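Local atomic coordinates of single-stranded DNA-binding protein (Thermus thermophilus, PDB entry 2CWA), a protein that probably binds single-stranded DNA and recruits partner proteins to it during DNA replication, recombination and repair. Residues M20-T23 with L27-L30; S51-V56 with Q121-A126; E64-L69 with D102-L107; D203-T206 with R212-Q215. All coordinates share one frame; numbering follows the deposited sequence.

Contact 1: M20-T23 with L27-L30; sequences MRYT and LAIL
The tip of the antiparallel β-hairpin formed by strands 5-22 and 28-39, in the first OB domain of the chain, brings M20-T23 against L27-L30. The strands run at 156° to each other. R21 and I29 form a hydrogen-bonded pair, with R21 N to I29 O at 2.9 Å and I29 N to R21 O at 2.7 Å; M20 with L30 and Y22 with A28 are the non-hydrogen-bonded pairs beside it. Two further bonds join T23 and L27 where the strands give way to the turn: T23 N donates to L27 O, and T23 OG1 accepts a hydrogen bond from L27 N at 3.0 Å. That hydroxyl sits between its own backbone N and carbonyl carbon (chi1 65°), a position that turns it to L27 and leaves the methyl CG2 against I29 CD1 at 3.6 Å. With a valine here, lacking the hydroxyl, L27 N would lose this acceptor and the mouth of the turn would probably be less firmly tied. On the R21 face, the arginine lies alongside I29, and the isoleucine CD1 reaches over one face of the guanidinium, 3.6 Å from NH1. On the other face, Y22 CE1 meets A28 CB at 3.5 Å with the ring oblique to the methyl, while M20 CB touches L30 CD1 at 3.8 Å. Helix 60-64 covers this second face, A63 meeting A28 and L30, and E64 meeting Y22 and A28. Strand 49-59 flanks strand 28-39, bringing R57 to R21 and I29.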
loop_
_atom_site.group_PDB
_atom_site.type_symbol
_atom_site.label_atom_id
_atom_site.label_comp_id
_atom_site.label_asym_id
_atom_site.label_seq_id
_atom_site.Cartn_x
_atom_site.Cartn_y
_atom_site.Cartn_z
HETATM N N MSE A 20 -7.001 4.501 -18.817
HETATM C CA MSE A 20 -6.598 3.317 -19.584
HETATM C C MSE A 20 -5.723 3.659 -20.786
HETATM O O MSE A 20 -5.988 4.620 -21.511
HETATM C CB MSE A 20 -7.834 2.560 -20.078
HETATM C CG MSE A 20 -7.535 1.410 -21.044
HETATM SE SE MSE A 20 -6.941 -0.242 -20.194
HETATM C CE MSE A 20 -8.606 -1.184 -20.258
ATOM N N ARG A 21 -4.680 2.863 -20.991
ATOM C CA ARG A 21 -3.779 3.056 -22.119
ATOM C C ARG A 21 -3.182 1.725 -22.541
ATOM O O ARG A 21 -3.303 0.728 -21.826
ATOM C CB ARG A 21 -2.665 4.044 -21.767
ATOM C CG ARG A 21 -2.025 3.826 -20.418
ATOM C CD ARG A 21 -0.986 4.898 -20.145
ATOM N NE ARG A 21 0.285 4.588 -20.784
ATOM C CZ ARG A 21 1.304 4.004 -20.164
ATOM N NH1 ARG A 21 1.198 3.678 -18.882
ATOM N NH2 ARG A 21 2.423 3.737 -20.824
ATOM N N TYR A 22 -2.542 1.725 -23.706
ATOM C CA TYR A 22 -1.921 0.532 -24.275
ATOM C C TYR A 22 -0.497 0.819 -24.717
ATOM O O TYR A 22 -0.221 1.887 -25.259
ATOM C CB TYR A 22 -2.707 0.076 -25.501
ATOM C CG TYR A 22 -4.012 -0.615 -25.205
ATOM C CD1 TYR A 22 -4.064 -1.998 -25.055
ATOM C CD2 TYR A 22 -5.198 0.110 -25.089
ATOM C CE1 TYR A 22 -5.263 -2.646 -24.804
ATOM C CE2 TYR A 22 -6.406 -0.530 -24.833
ATOM C CZ TYR A 22 -6.427 -1.912 -24.694
ATOM O OH TYR A 22 -7.611 -2.559 -24.447
ATOM N N THR A 23 0.405 -0.133 -24.490
ATOM C CA THR A 23 1.785 0.025 -24.930
ATOM C C THR A 23 1.742 -0.217 -26.441
ATOM O O THR A 23 0.723 -0.663 -26.978
ATOM C CB THR A 23 2.719 -1.023 -24.289
ATOM O OG1 THR A 23 2.348 -2.330 -24.741
ATOM C CG2 THR A 23 2.628 -0.967 -22.761
ATOM N N LEU A 27 -0.149 -4.078 -24.753
ATOM C CA LEU A 27 -0.383 -4.435 -23.356
ATOM C C LEU A 27 -1.257 -3.360 -22.720
ATOM O O LEU A 27 -0.879 -2.183 -22.679
ATOM C CB LEU A 27 0.934 -4.532 -22.585
ATOM C CG LEU A 27 0.795 -4.858 -21.088
ATOM C CD1 LEU A 27 0.217 -6.260 -20.896
ATOM C CD2 LEU A 27 2.152 -4.755 -20.428
ATOM N N ALA A 28 -2.424 -3.772 -22.235
ATOM C CA ALA A 28 -3.359 -2.862 -21.593
ATOM C C ALA A 28 -2.851 -2.472 -20.212
ATOM O O ALA A 28 -2.399 -3.320 -19.435
ATOM C CB ALA A 28 -4.733 -3.515 -21.480
ATOM N N ILE A 29 -2.913 -1.178 -19.916
ATOM C CA ILE A 29 -2.472 -0.671 -18.625
ATOM C C ILE A 29 -3.596 0.189 -18.066
ATOM O O ILE A 29 -3.984 1.186 -18.676
ATOM C CB ILE A 29 -1.195 0.187 -18.752
ATOM C CG1 ILE A 29 -0.067 -0.647 -19.361
ATOM C CG2 ILE A 29 -0.780 0.720 -17.376
ATOM C CD1 ILE A 29 1.215 0.125 -19.598
ATOM N N LEU A 30 -4.141 -0.218 -16.925
ATOM C CA LEU A 30 -5.220 0.530 -16.302
ATOM C C LEU A 30 -4.779 1.020 -14.935
ATOM O O LEU A 30 -4.617 0.228 -14.004
ATOM C CB LEU A 30 -6.469 -0.339 -16.160
ATOM C CG LEU A 30 -7.715 0.357 -15.594
ATOM C CD1 LEU A 30 -8.056 1.576 -16.434
ATOM C CD2 LEU A 30 -8.879 -0.614 -15.577
#

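Contact 2: S51-V56 with Q121-A126; sequences SWYHRV and QPRLRA
Van der Waals contact carries the meeting of Y53 and S51 with R123. Strand 49-59 belongs to the first OB domain, and strand 122-125 runs parallel to strand 28-39, the antiparallel neighbour of 49-59. The aliphatic part of R123 crosses the end of the Y53 side chain at about a right angle. Y53 OH lies 3.0 Å from R123 CD, and the phenol ring and guanidinium planes are 42° apart. The arginine bends at chi3 (-51°), which carries its guanidinium to S51. There S51 CB sits over one face, toward the rim, 3.1 Å from R123 NH1. Q121 adds a looser contact, with its amide OE1 3.9 Å from Y53 CE1.

S51 OG comes within 3.2 Å of R123 NH1, but the angle is too poor for a hydrogen bond. Y53 OH is hydrogen-bonded to OD2 of D117, whose OD1 accepts from Q121 N; R119 makes a cation-pi contact with the Y53 ring. R123 NH2 has a weak hydrogen bond to Q37.

The phenol end thus meets arginine methylenes and S51 CB the guanidinium, without a direct hydrogen bond between the segments, and the D117 carboxylate links them by gripping both Y53 OH and Q121 N.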
loop_
_atom_site.group_PDB
_atom_site.type_symbol
_atom_site.label_atom_id
_atom_site.label_comp_id
_atom_site.label_asym_id
_atom_site.label_seq_id
_atom_site.Cartn_x
_atom_site.Cartn_y
_atom_site.Cartn_z
ATOM N N SER A 51 -6.709 8.170 6.472
ATOM C CA SER A 51 -7.277 8.216 5.132
ATOM C C SER A 51 -6.151 7.918 4.152
ATOM O O SER A 51 -4.977 8.108 4.474
ATOM C CB SER A 51 -7.868 9.600 4.849
ATOM O OG SER A 51 -6.862 10.597 4.915
ATOM N N TRP A 52 -6.505 7.446 2.964
ATOM C CA TRP A 52 -5.498 7.123 1.966
ATOM C C TRP A 52 -6.005 7.157 0.533
ATOM O O TRP A 52 -7.191 6.964 0.266
ATOM C CB TRP A 52 -4.890 5.742 2.253
ATOM C CG TRP A 52 -5.907 4.660 2.511
ATOM C CD1 TRP A 52 -6.324 4.201 3.730
ATOM C CD2 TRP A 52 -6.627 3.901 1.530
ATOM N NE1 TRP A 52 -7.257 3.203 3.570
ATOM C CE2 TRP A 52 -7.461 2.998 2.229
ATOM C CE3 TRP A 52 -6.650 3.897 0.125
ATOM C CZ2 TRP A 52 -8.308 2.097 1.573
ATOM C CZ3 TRP A 52 -7.493 3.001 -0.527
ATOM C CH2 TRP A 52 -8.312 2.111 0.203
ATOM N N TYR A 53 -5.073 7.426 -0.376
ATOM C CA TYR A 53 -5.318 7.470 -1.810
ATOM C C TYR A 53 -4.195 6.610 -2.363
ATOM O O TYR A 53 -3.030 6.984 -2.275
ATOM C CB TYR A 53 -5.175 8.896 -2.337
ATOM C CG TYR A 53 -6.278 9.817 -1.880
ATOM C CD1 TYR A 53 -7.443 9.963 -2.629
ATOM C CD2 TYR A 53 -6.166 10.529 -0.686
ATOM C CE1 TYR A 53 -8.472 10.799 -2.205
ATOM C CE2 TYR A 53 -7.189 11.367 -0.250
ATOM C CZ TYR A 53 -8.337 11.496 -1.015
ATOM O OH TYR A 53 -9.355 12.314 -0.584
ATOM N N HIS A 54 -4.534 5.450 -2.906
ATOM C CA HIS A 54 -3.504 4.568 -3.431
ATOM C C HIS A 54 -3.653 4.333 -4.920
ATOM O O HIS A 54 -4.731 3.990 -5.398
ATOM C CB HIS A 54 -3.526 3.226 -2.689
ATOM C CG HIS A 54 -2.917 3.281 -1.323
ATOM N ND1 HIS A 54 -1.617 3.683 -1.105
ATOM C CD2 HIS A 54 -3.424 2.974 -0.106
ATOM C CE1 HIS A 54 -1.350 3.622 0.188
ATOM N NE2 HIS A 54 -2.431 3.194 0.817
ATOM N N ARG A 55 -2.563 4.534 -5.650
ATOM C CA ARG A 55 -2.580 4.307 -7.086
ATOM C C ARG A 55 -2.307 2.824 -7.307
ATOM O O ARG A 55 -1.345 2.275 -6.773
ATOM C CB ARG A 55 -1.510 5.150 -7.780
ATOM C CG ARG A 55 -1.790 6.651 -7.728
ATOM C CD ARG A 55 -0.885 7.428 -8.681
ATOM N NE ARG A 55 0.495 7.522 -8.206
ATOM C CZ ARG A 55 0.887 8.273 -7.179
ATOM N NH1 ARG A 55 0.006 9.004 -6.506
ATOM N NH2 ARG A 55 2.167 8.299 -6.830
ATOM N N VAL A 56 -3.167 2.180 -8.080
ATOM C CA VAL A 56 -3.013 0.761 -8.360
ATOM C C VAL A 56 -2.969 0.560 -9.865
ATOM O O VAL A 56 -3.659 1.255 -10.605
ATOM C CB VAL A 56 -4.190 -0.048 -7.788
ATOM C CG1 VAL A 56 -3.993 -1.507 -8.072
ATOM C CG2 VAL A 56 -4.303 0.181 -6.284
ATOM N N GLN A 121 -13.561 14.482 -4.446
ATOM C CA GLN A 121 -13.313 13.068 -4.707
ATOM C C GLN A 121 -13.826 12.196 -3.565
ATOM O O GLN A 121 -13.641 12.517 -2.393
ATOM C CB GLN A 121 -11.818 12.813 -4.894
ATOM C CG GLN A 121 -11.167 13.655 -5.970
ATOM C CD GLN A 121 -9.678 13.407 -6.063
ATOM O OE1 GLN A 121 -8.967 13.435 -5.057
ATOM N NE2 GLN A 121 -9.194 13.170 -7.271
ATOM N N PRO A 122 -14.473 11.070 -3.899
ATOM C CA PRO A 122 -15.003 10.166 -2.876
ATOM C C PRO A 122 -13.963 9.260 -2.219
ATOM O O PRO A 122 -12.990 8.846 -2.852
ATOM C CB PRO A 122 -16.057 9.371 -3.641
ATOM C CG PRO A 122 -15.453 9.252 -4.999
ATOM C CD PRO A 122 -14.927 10.665 -5.242
ATOM N N ARG A 123 -14.178 8.980 -0.937
ATOM C CA ARG A 123 -13.323 8.088 -0.154
ATOM C C ARG A 123 -14.271 7.163 0.603
ATOM O O ARG A 123 -15.239 7.626 1.216
ATOM C CB ARG A 123 -12.474 8.860 0.862
ATOM C CG ARG A 123 -11.432 9.781 0.266
ATOM C CD ARG A 123 -10.430 10.215 1.325
ATOM N NE ARG A 123 -11.083 10.734 2.524
ATOM C CZ ARG A 123 -10.490 11.523 3.415
ATOM N NH1 ARG A 123 -9.226 11.889 3.240
ATOM N NH2 ARG A 123 -11.158 11.950 4.478
ATOM N N LEU A 124 -14.004 5.862 0.557
ATOM C CA LEU A 124 -14.853 4.898 1.253
ATOM C C LEU A 124 -14.569 4.888 2.755
ATOM O O LEU A 124 -13.419 4.746 3.180
ATOM C CB LEU A 124 -14.638 3.481 0.691
ATOM C CG LEU A 124 -15.439 2.344 1.349
ATOM C CD1 LEU A 124 -16.940 2.549 1.124
ATOM C CD2 LEU A 124 -15.002 1.001 0.763
ATOM N N ARG A 125 -15.620 5.035 3.557
ATOM C CA ARG A 125 -15.469 5.001 5.007
ATOM C C ARG A 125 -15.409 3.526 5.406
ATOM O O ARG A 125 -16.048 2.692 4.772
ATOM C CB ARG A 125 -16.660 5.684 5.684
ATOM C CG ARG A 125 -16.892 7.110 5.195
ATOM C CD ARG A 125 -17.972 7.815 5.999
ATOM N NE ARG A 125 -17.535 8.090 7.362
ATOM C CZ ARG A 125 -18.274 8.718 8.270
ATOM N NH1 ARG A 125 -19.495 9.141 7.957
ATOM N NH2 ARG A 125 -17.795 8.926 9.490
ATOM N N ALA A 126 -14.638 3.211 6.443
ATOM C CA ALA A 126 -14.487 1.825 6.907
ATOM C C ALA A 126 -13.955 0.944 5.768
ATOM O O ALA A 126 -14.405 -0.191 5.574
ATOM C CB ALA A 126 -15.831 1.281 7.412
#

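Contact 3: E64-L69 with D102-L107; sequences EMWGDL and DFLDPL
The indole of W66 is covered on one face by L104 CD2 and on the opposite face by CG of its own neighbour M65, both placed toward the rim of the ring system. This tryptophan belongs to the loop that follows helix 60-64 in the first OB domain, and it packs on the closing part of strand 96-107. The leucine methyl makes a CH-pi contact with the five-membered ring: L104 CD2 stands 3.7 Å from the centroid and only 8° off the normal, almost directly above it. P106 approaches the six-membered ring at the far end of the indole, obliquely, with its CD 3.3 Å from W66 CH2 and its CG 3.7 Å from the same carbon. Leucine and proline are two residues apart on the strand, and the long axis of the indole spans both.

A type I β-turn from E64 to G67 presents the tryptophan, with G67 N donating to E64 O. The first torsion of W66 sets CG anti to the carbonyl carbon (chi1 -58°), and the ring reaches from the turn to the strand. L58 and L30 also meet W66, while L104 continues inward to V76, V78, L32 and L58, joining the loop to the hydrophobic interior of the β-barrel. Earlier on the strand, a classic β-bulge at D102 and F103 faces E79. Beside the leucine methyl, the indole nitrogen W66 NE1 lies 3.1 Å from the backbone oxygen L104 O.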
loop_
_atom_site.group_PDB
_atom_site.type_symbol
_atom_site.label_atom_id
_atom_site.label_comp_id
_atom_site.label_asym_id
_atom_site.label_seq_id
_atom_site.Cartn_x
_atom_site.Cartn_y
_atom_site.Cartn_z
ATOM N N GLU A 64 -8.164 -4.909 -19.411
ATOM C CA GLU A 64 -9.099 -4.764 -20.524
ATOM C C GLU A 64 -10.514 -5.107 -20.103
ATOM O O GLU A 64 -11.486 -4.578 -20.636
ATOM C CB GLU A 64 -8.696 -5.681 -21.681
ATOM C CG GLU A 64 -7.427 -5.266 -22.393
ATOM C CD GLU A 64 -7.084 -6.192 -23.543
ATOM O OE1 GLU A 64 -7.988 -6.496 -24.347
ATOM O OE2 GLU A 64 -5.909 -6.609 -23.645
HETATM N N MSE A 65 -10.621 -6.020 -19.150
HETATM C CA MSE A 65 -11.912 -6.454 -18.652
HETATM C C MSE A 65 -12.733 -5.297 -18.080
HETATM O O MSE A 65 -13.953 -5.254 -18.242
HETATM C CB MSE A 65 -11.688 -7.518 -17.575
HETATM C CG MSE A 65 -12.937 -8.100 -16.965
HETATM SE SE MSE A 65 -12.395 -9.308 -15.561
HETATM C CE MSE A 65 -11.674 -10.728 -16.661
ATOM N N TRP A 66 -12.059 -4.358 -17.423
ATOM C CA TRP A 66 -12.732 -3.222 -16.793
ATOM C C TRP A 66 -12.630 -1.905 -17.546
ATOM O O TRP A 66 -12.985 -0.851 -17.014
ATOM C CB TRP A 66 -12.194 -3.044 -15.376
ATOM C CG TRP A 66 -12.397 -4.275 -14.575
ATOM C CD1 TRP A 66 -11.436 -5.092 -14.064
ATOM C CD2 TRP A 66 -13.653 -4.887 -14.274
ATOM N NE1 TRP A 66 -12.017 -6.186 -13.467
ATOM C CE2 TRP A 66 -13.378 -6.084 -13.583
ATOM C CE3 TRP A 66 -14.988 -4.542 -14.527
ATOM C CZ2 TRP A 66 -14.390 -6.940 -13.139
ATOM C CZ3 TRP A 66 -15.993 -5.395 -14.087
ATOM C CH2 TRP A 66 -15.686 -6.580 -13.402
ATOM N N GLY A 67 -12.155 -1.969 -18.784
ATOM C CA GLY A 67 -12.025 -0.764 -19.576
ATOM C C GLY A 67 -13.380 -0.195 -19.930
ATOM O O GLY A 67 -14.241 -0.907 -20.442
ATOM N N ASP A 68 -13.571 1.089 -19.641
ATOM C CA ASP A 68 -14.823 1.777 -19.939
ATOM C C ASP A 68 -16.014 1.258 -19.137
ATOM O O ASP A 68 -17.158 1.404 -19.564
ATOM C CB ASP A 68 -15.135 1.673 -21.437
ATOM C CG ASP A 68 -13.983 2.141 -22.308
ATOM O OD1 ASP A 68 -13.616 3.336 -22.227
ATOM O OD2 ASP A 68 -13.442 1.311 -23.074
ATOM N N LEU A 69 -15.748 0.651 -17.983
ATOM C CA LEU A 69 -16.821 0.132 -17.134
ATOM C C LEU A 69 -16.810 0.726 -15.729
ATOM O O LEU A 69 -17.813 0.664 -15.018
ATOM C CB LEU A 69 -16.736 -1.392 -17.005
ATOM C CG LEU A 69 -17.323 -2.272 -18.108
ATOM C CD1 LEU A 69 -16.490 -2.148 -19.366
ATOM C CD2 LEU A 69 -17.349 -3.718 -17.637
ATOM N N ASP A 102 -3.619 -7.576 -9.273
ATOM C CA ASP A 102 -3.702 -8.771 -10.101
ATOM C C ASP A 102 -5.150 -8.956 -10.530
ATOM O O ASP A 102 -5.429 -9.398 -11.646
ATOM C CB ASP A 102 -3.221 -10.013 -9.336
ATOM C CG ASP A 102 -1.708 -10.094 -9.252
ATOM O OD1 ASP A 102 -1.044 -9.704 -10.235
ATOM O OD2 ASP A 102 -1.177 -10.552 -8.215
ATOM N N PHE A 103 -6.066 -8.584 -9.641
ATOM C CA PHE A 103 -7.495 -8.714 -9.887
ATOM C C PHE A 103 -8.264 -7.526 -9.315
ATOM O O PHE A 103 -7.868 -6.952 -8.307
ATOM C CB PHE A 103 -8.035 -9.964 -9.193
ATOM C CG PHE A 103 -7.458 -11.252 -9.701
ATOM C CD1 PHE A 103 -7.938 -11.828 -10.868
ATOM C CD2 PHE A 103 -6.452 -11.902 -8.991
ATOM C CE1 PHE A 103 -7.428 -13.045 -11.324
ATOM C CE2 PHE A 103 -5.936 -13.116 -9.436
ATOM C CZ PHE A 103 -6.428 -13.686 -10.604
ATOM N N LEU A 104 -9.367 -7.177 -9.961
ATOM C CA LEU A 104 -10.237 -6.116 -9.478
ATOM C C LEU A 104 -11.651 -6.639 -9.617
ATOM O O LEU A 104 -11.984 -7.302 -10.600
ATOM C CB LEU A 104 -10.084 -4.822 -10.287
ATOM C CG LEU A 104 -11.060 -3.716 -9.842
ATOM C CD1 LEU A 104 -10.446 -2.347 -10.087
ATOM C CD2 LEU A 104 -12.389 -3.858 -10.570
ATOM N N ASP A 105 -12.471 -6.360 -8.611
ATOM C CA ASP A 105 -13.863 -6.771 -8.611
ATOM C C ASP A 105 -14.719 -5.615 -8.124
ATOM O O ASP A 105 -14.490 -5.092 -7.037
ATOM C CB ASP A 105 -14.069 -7.960 -7.672
ATOM C CG ASP A 105 -13.524 -9.248 -8.239
ATOM O OD1 ASP A 105 -14.176 -9.816 -9.140
ATOM O OD2 ASP A 105 -12.446 -9.684 -7.787
ATOM N N PRO A 106 -15.700 -5.184 -8.930
ATOM C CA PRO A 106 -16.574 -4.080 -8.521
ATOM C C PRO A 106 -17.460 -4.600 -7.390
ATOM O O PRO A 106 -17.763 -5.797 -7.337
ATOM C CB PRO A 106 -17.367 -3.772 -9.790
ATOM C CG PRO A 106 -17.403 -5.104 -10.496
ATOM C CD PRO A 106 -15.999 -5.613 -10.306
ATOM N N LEU A 107 -17.857 -3.710 -6.487
ATOM C CA LEU A 107 -18.689 -4.097 -5.353
ATOM C C LEU A 107 -19.948 -3.241 -5.235
ATOM O O LEU A 107 -19.946 -2.062 -5.597
ATOM C CB LEU A 107 -17.887 -3.981 -4.051
ATOM C CG LEU A 107 -16.534 -4.693 -3.952
ATOM C CD1 LEU A 107 -15.861 -4.335 -2.625
ATOM C CD2 LEU A 107 -16.731 -6.199 -4.065
#

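Contact 4: D203-T206 with R212-Q215; sequences DSWT and RRFQ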
loop_
_atom_site.group_PDB
_atom_site.type_symbol
_atom_site.label_atom_id
_atom_site.label_comp_id
_atom_site.label_asym_id
_atom_site.label_seq_id
_atom_site.Cartn_x
_atom_site.Cartn_y
_atom_site.Cartn_z
ATOM N N ASP A 203 3.740 8.944 1.482
ATOM C CA ASP A 203 4.166 10.294 1.820
ATOM C C ASP A 203 4.202 11.058 0.502
ATOM O O ASP A 203 4.502 10.479 -0.546
ATOM C CB ASP A 203 5.564 10.290 2.445
ATOM C CG ASP A 203 5.745 9.198 3.488
ATOM O OD1 ASP A 203 4.878 9.065 4.377
ATOM O OD2 ASP A 203 6.764 8.475 3.422
ATOM N N SER A 204 3.875 12.343 0.549
ATOM C CA SER A 204 3.892 13.173 -0.648
ATOM C C SER A 204 4.309 14.586 -0.271
ATOM O O SER A 204 3.836 15.142 0.724
ATOM C CB SER A 204 2.516 13.184 -1.317
ATOM O OG SER A 204 1.513 13.619 -0.422
ATOM N N TRP A 205 5.209 15.155 -1.065
ATOM C CA TRP A 205 5.712 16.496 -0.808
ATOM C C TRP A 205 6.342 17.060 -2.075
ATOM O O TRP A 205 6.375 16.391 -3.107
ATOM C CB TRP A 205 6.756 16.445 0.309
ATOM C CG TRP A 205 8.035 15.738 -0.068
ATOM C CD1 TRP A 205 9.248 16.319 -0.315
ATOM C CD2 TRP A 205 8.236 14.322 -0.213
ATOM N NE1 TRP A 205 10.190 15.358 -0.597
ATOM C CE2 TRP A 205 9.598 14.124 -0.542
ATOM C CE3 TRP A 205 7.400 13.203 -0.097
ATOM C CZ2 TRP A 205 10.145 12.849 -0.755
ATOM C CZ3 TRP A 205 7.944 11.933 -0.309
ATOM C CH2 TRP A 205 9.305 11.770 -0.634
ATOM N N THR A 206 6.840 18.290 -1.986
ATOM C CA THR A 206 7.486 18.942 -3.121
ATOM C C THR A 206 8.946 19.199 -2.777
ATOM O O THR A 206 9.248 19.864 -1.789
ATOM C CB THR A 206 6.816 20.288 -3.458
ATOM O OG1 THR A 206 5.479 20.058 -3.919
ATOM C CG2 THR A 206 7.604 21.018 -4.542
ATOM N N ARG A 212 7.646 17.217 -7.543
ATOM C CA ARG A 212 6.570 16.638 -6.750
ATOM C C ARG A 212 7.002 15.218 -6.403
ATOM O O ARG A 212 7.207 14.390 -7.293
ATOM C CB ARG A 212 5.270 16.605 -7.556
ATOM C CG ARG A 212 4.713 17.978 -7.895
ATOM C CD ARG A 212 3.618 17.884 -8.950
ATOM N NE ARG A 212 2.507 17.030 -8.534
ATOM C CZ ARG A 212 1.689 17.300 -7.520
ATOM N NH1 ARG A 212 1.852 18.409 -6.809
ATOM N NH2 ARG A 212 0.707 16.461 -7.218
ATOM N N ARG A 213 7.153 14.940 -5.113
ATOM C CA ARG A 213 7.577 13.622 -4.665
ATOM C C ARG A 213 6.456 12.806 -4.027
ATOM O O ARG A 213 5.503 13.354 -3.467
ATOM C CB ARG A 213 8.744 13.755 -3.688
ATOM C CG ARG A 213 10.034 14.249 -4.320
ATOM C CD ARG A 213 10.537 13.269 -5.368
ATOM N NE ARG A 213 10.808 11.949 -4.802
ATOM C CZ ARG A 213 11.823 11.672 -3.988
ATOM N NH1 ARG A 213 12.676 12.624 -3.636
ATOM N NH2 ARG A 213 11.982 10.439 -3.523
ATOM N N PHE A 214 6.590 11.486 -4.110
ATOM C CA PHE A 214 5.598 10.566 -3.569
ATOM C C PHE A 214 6.269 9.216 -3.324
ATOM O O PHE A 214 7.103 8.785 -4.120
ATOM C CB PHE A 214 4.463 10.399 -4.580
ATOM C CG PHE A 214 3.298 9.603 -4.072
ATOM C CD1 PHE A 214 2.158 10.243 -3.594
ATOM C CD2 PHE A 214 3.325 8.210 -4.098
ATOM C CE1 PHE A 214 1.057 9.510 -3.152
ATOM C CE2 PHE A 214 2.229 7.466 -3.657
ATOM C CZ PHE A 214 1.093 8.120 -3.183
ATOM N N GLN A 215 5.917 8.558 -2.219
ATOM C CA GLN A 215 6.477 7.248 -1.892
ATOM C C GLN A 215 5.492 6.389 -1.111
ATOM O O GLN A 215 4.656 6.901 -0.366
ATOM C CB GLN A 215 7.782 7.386 -1.100
ATOM C CG GLN A 215 7.745 8.366 0.055
ATOM C CD GLN A 215 9.092 8.489 0.740
ATOM O OE1 GLN A 215 10.135 8.481 0.089
ATOM N NE2 GLN A 215 9.078 8.617 2.064
#
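Strands 203-206 and 212-215 run antiparallel at 167°, with hydrogen-bonded pairs D203-Q215 and W205-R213 alternating with the non-hydrogen-bonded pairs S204-F214 and T206-R212. In the W205-R213 pair, R213 N to W205 O measures 2.6 Å. On the face of D203, W205, R213 and Q215, the indole of W205 lies alongside R213, whose CB makes a CH-pi contact centred over the six-membered ring, 3.3 Å from its centroid. R213 then bends at chi2 and chi3, which brings W205 CZ2 over one face of the guanidinium, 3.8 Å from R213 CZ, with the two planes 51° apart. Q215 meets the rim of the same indole: its CG lies in the ring plane, 3.6 Å from W205 CZ3. Beyond that, Q215 NE2 donates to the anti lone pair of D203 OD2 at 2.7 Å, nearly straight at 175°. A leucine in its place has no amide to donate to D203 OD2, and the carboxylate would probably be less firmly held, relying more on R217. On the other face, S204 CB touches F214 CD1 at 3.7 Å. The hairpin of strands 193-206 and 212-220 belongs to the second OB domain; R217 forms a salt bridge with D203, and R55 of strand 49-59 makes a cation-pi contact with F214.

Overall arrangement
Contacts 1 and 3 lie in the first OB domain; contact 2 joins its strand 49-59 to strand 122-125, and contact 4 lies in the second. Contact 1 comes first along the chain; contact 2 follows, with contact 3 falling within the stretch between its two segments, while contact 4 comes last. Contacts 1 and 3, with centres about 13 Å apart, touch directly where M20, Y22 and A28 meet E64 and G67, so hairpin and loop pack together. Contacts 2 and 4, with centres about 17 Å apart, meet through R55 and F214 across the two domains. Contacts 3 and 4 are the farthest apart, about 28 Å between centres. One chain thus carries two OB domains in contact with each other.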